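Local coordinates for 1,4-dihydroxy-2-naphthoyl-CoA hydrolase (Escherichia coli, PDB 4K49), which hydrolyses 1,4-dihydroxy-2-naphthoyl-CoA to 1,4-dihydroxy-2-naphthoate and free coenzyme A in menaquinone biosynthesis, at residues 83-88 with 127-132. Residues are numbered along the deposited sequence; the frame is centred on the assembly and turned at random.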
ATOM      1  N   LEU A  83      -1.182   0.547  12.485  1.00  7.82           N
ATOM      2  CA  LEU A  83      -0.621  -0.612  13.172  1.00  4.32           C
ATOM      3  C   LEU A  83      -0.704  -1.865  12.302  1.00  5.36           C
ATOM      4  O   LEU A  83       0.261  -2.639  12.191  1.00  5.43           O
ATOM      5  CB  LEU A  83      -1.356  -0.837  14.497  1.00  2.73           C
ATOM      6  CG  LEU A  83      -0.828  -2.019  15.313  1.00  5.76           C
ATOM      7  CD1 LEU A  83       0.599  -1.770  15.805  1.00  6.84           C
ATOM      8  CD2 LEU A  83      -1.757  -2.348  16.489  1.00  9.06           C
ATOM      9  N   GLU A  84      -1.867  -2.074  11.691  1.00  3.74           N
ATOM     10  CA  GLU A  84      -2.070  -3.237  10.828  1.00  2.75           C
ATOM     11  C   GLU A  84      -3.015  -2.850   9.722  1.00  3.02           C
ATOM     12  O   GLU A  84      -4.017  -2.177   9.962  1.00  3.24           O
ATOM     13  CB  GLU A  84      -2.663  -4.406  11.626  1.00  2.30           C
ATOM     14  CG  GLU A  84      -2.460  -5.778  10.961  1.00  3.09           C
ATOM     15  CD  GLU A  84      -3.564  -6.163   9.984  1.00  9.63           C
ATOM     16  OE1 GLU A  84      -4.598  -5.452   9.918  1.00  9.61           O
ATOM     17  OE2 GLU A  84      -3.402  -7.196   9.278  1.00  2.82           O
ATOM     18  N   ILE A  85      -2.704  -3.252   8.499  1.00  3.16           N
ATOM     19  CA  ILE A  85      -3.586  -2.922   7.396  1.00  4.81           C
ATOM     20  C   ILE A  85      -3.834  -4.173   6.587  1.00  4.56           C
ATOM     21  O   ILE A  85      -2.940  -5.000   6.441  1.00  6.70           O
ATOM     22  CB  ILE A  85      -2.985  -1.793   6.497  1.00  4.60           C
ATOM     23  CG1 ILE A  85      -3.892  -1.503   5.306  1.00 15.46           C
ATOM     24  CG2 ILE A  85      -1.630  -2.177   5.971  1.00  6.05           C
ATOM     25  CD1 ILE A  85      -4.748  -0.310   5.501  1.00  7.00           C
ATOM     26  N   ASN A  86      -5.054  -4.335   6.086  1.00  4.02           N
ATOM     27  CA  ASN A  86      -5.337  -5.452   5.196  1.00  3.20           C
ATOM     28  C   ASN A  86      -6.359  -5.034   4.153  1.00  4.87           C
ATOM     29  O   ASN A  86      -7.079  -4.053   4.348  1.00  2.90           O
ATOM     30  CB  ASN A  86      -5.827  -6.665   5.983  1.00  3.83           C
ATOM     31  CG  ASN A  86      -7.033  -6.349   6.855  1.00  6.67           C
ATOM     32  OD1 ASN A  86      -8.166  -6.324   6.374  1.00  6.07           O
ATOM     33  ND2 ASN A  86      -6.796  -6.125   8.146  1.00  5.94           N
ATOM     34  N   ALA A  87      -6.401  -5.767   3.038  1.00  4.10           N
ATOM     35  CA  ALA A  87      -7.261  -5.402   1.923  1.00  5.13           C
ATOM     36  C   ALA A  87      -7.516  -6.584   1.015  1.00  7.86           C
ATOM     37  O   ALA A  87      -6.665  -7.473   0.869  1.00  4.39           O
ATOM     38  CB  ALA A  87      -6.644  -4.259   1.125  1.00  4.35           C
ATOM     39  N   ASN A  88      -8.694  -6.592   0.404  1.00  4.81           N
ATOM     40  CA  ASN A  88      -8.994  -7.555  -0.630  1.00  2.49           C
ATOM     41  C   ASN A  88      -9.134  -6.789  -1.934  1.00  5.81           C
ATOM     42  O   ASN A  88      -9.865  -5.788  -1.998  1.00  4.34           O
ATOM     43  CB  ASN A  88     -10.293  -8.296  -0.319  1.00  4.78           C
ATOM     44  CG  ASN A  88     -10.485  -9.504  -1.196  1.00 14.18           C
ATOM     45  OD1 ASN A  88     -10.750  -9.377  -2.400  1.00  8.73           O
ATOM     46  ND2 ASN A  88     -10.332 -10.694  -0.611  1.00  4.86           N
ATOM     47  N   CYS A 127     -11.705  -2.371  -3.984  1.00  3.85           N
ATOM     48  CA  CYS A 127     -10.859  -2.756  -2.862  1.00  4.52           C
ATOM     49  C   CYS A 127     -11.641  -2.574  -1.581  1.00  6.14           C
ATOM     50  O   CYS A 127     -12.256  -1.524  -1.358  1.00  4.23           O
ATOM     51  CB  CYS A 127      -9.581  -1.909  -2.818  1.00  5.73           C
ATOM     52  SG  CYS A 127      -8.387  -2.414  -1.526  1.00  4.62           S
ATOM     53  N   SER A 128     -11.633  -3.612  -0.751  1.00  3.80           N
ATOM     54  CA  SER A 128     -12.206  -3.530   0.587  1.00  7.49           C
ATOM     55  C   SER A 128     -11.059  -3.689   1.576  1.00  4.54           C
ATOM     56  O   SER A 128     -10.338  -4.694   1.541  1.00  3.01           O
ATOM     57  CB  SER A 128     -13.229  -4.638   0.786  1.00  4.66           C
ATOM     58  OG  SER A 128     -13.774  -4.616   2.098  1.00  6.69           O
ATOM     59  N   SER A 129     -10.888  -2.695   2.447  1.00  5.42           N
ATOM     60  CA  SER A 129      -9.730  -2.631   3.341  1.00  3.05           C
ATOM     61  C   SER A 129     -10.132  -2.348   4.779  1.00  3.74           C
ATOM     62  O   SER A 129     -11.123  -1.658   5.042  1.00  3.60           O
ATOM     63  CB  SER A 129      -8.769  -1.536   2.867  1.00  3.72           C
ATOM     64  OG  SER A 129      -7.663  -1.417   3.744  1.00  9.25           O
ATOM     65  N   ARG A 130      -9.337  -2.859   5.713  1.00  5.20           N
ATOM     66  CA  ARG A 130      -9.536  -2.588   7.132  1.00  3.64           C
ATOM     67  C   ARG A 130      -8.203  -2.153   7.728  1.00  4.42           C
ATOM     68  O   ARG A 130      -7.166  -2.760   7.447  1.00  3.05           O
ATOM     69  CB  ARG A 130     -10.066  -3.853   7.820  1.00  5.10           C
ATOM     70  CG  ARG A 130     -10.498  -3.692   9.257  1.00 12.91           C
ATOM     71  CD  ARG A 130     -11.188  -4.989   9.722  1.00  8.29           C
ATOM     72  NE  ARG A 130     -10.272  -6.128   9.731  1.00  6.45           N
ATOM     73  CZ  ARG A 130     -10.388  -7.216   8.973  1.00  6.38           C
ATOM     74  NH1 ARG A 130      -9.496  -8.185   9.077  1.00  7.16           N
ATOM     75  NH2 ARG A 130     -11.381  -7.332   8.106  1.00  7.58           N
ATOM     76  N   LEU A 131      -8.223  -1.093   8.528  1.00  2.75           N
ATOM     77  CA  LEU A 131      -6.998  -0.527   9.084  1.00  4.09           C
ATOM     78  C   LEU A 131      -7.141  -0.430  10.576  1.00  7.38           C
ATOM     79  O   LEU A 131      -8.163   0.044  11.077  1.00  4.62           O
ATOM     80  CB  LEU A 131      -6.723   0.877   8.512  1.00  4.75           C
ATOM     81  CG  LEU A 131      -5.707   1.748   9.277  1.00  4.23           C
ATOM     82  CD1 LEU A 131      -4.270   1.235   9.156  1.00  5.85           C
ATOM     83  CD2 LEU A 131      -5.798   3.236   8.881  1.00  5.34           C
ATOM     84  N   THR A 132      -6.118  -0.895  11.283  1.00  3.30           N
ATOM     85  CA  THR A 132      -6.073  -0.769  12.733  1.00  3.19           C
ATOM     86  C   THR A 132      -4.999   0.258  13.050  1.00  5.08           C
ATOM     87  O   THR A 132      -3.852   0.148  12.580  1.00  5.36           O
ATOM     88  CB  THR A 132      -5.710  -2.106  13.407  1.00  4.82           C
ATOM     89  OG1 THR A 132      -6.665  -3.116  13.033  1.00  3.59           O
ATOM     90  CG2 THR A 132      -5.713  -1.956  14.925  1.00  4.14           C
TER
HETATM   91  O   HOH W   1      -6.658  -3.924  10.528  1.00  3.91           O
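OD1 of N86 sits over one face of the R130 guanidinium, 3.5 Å from CZ and above the centre of the group, with the amide plane turned 51° from it. R130 bends at its third torsion (chi3 64°), folding the guanidinium over this neighbour; a long, flexible cation suits the face turned away from helix 55-72. ND2 of N86 turns along its own strand to the syn lone pair of E84 OE1 (2.9 Å), so one amide offers an oxygen to the cation and an N-H to the carboxylate. A water 2.6 Å from both OE1 of E84 and OG1 of T132 carries this polar row across to the partner strand, while ND2 of N88 bonds OE1 of E84 of the second subunit, whose own N88 packs on E84. Replacing N86 by an alanine would probably leave that guanidinium face without its oxygen and OE1 of E84 with one donor fewer. These side chains stand on the antiparallel pairing of strands 80-89 and 125-135 in the hotdog fold, whose sheet wraps helix 55-72 and continues through residues 84-88 into the second subunit. At one end a classic beta bulge sets L83 and E84 against T132, whose carbonyl O takes both their N-H groups. On the helix-facing side, apolar I85 and L131 suit the buried layer: CD1 of I85 meets CB of L131 at 3.8 Å. The small A87 and S129 suit a non-hydrogen-bonded pair where the strands run close, and S129 gives its OG proton to N86 O (2.8 Å) from the face opposite R130 N.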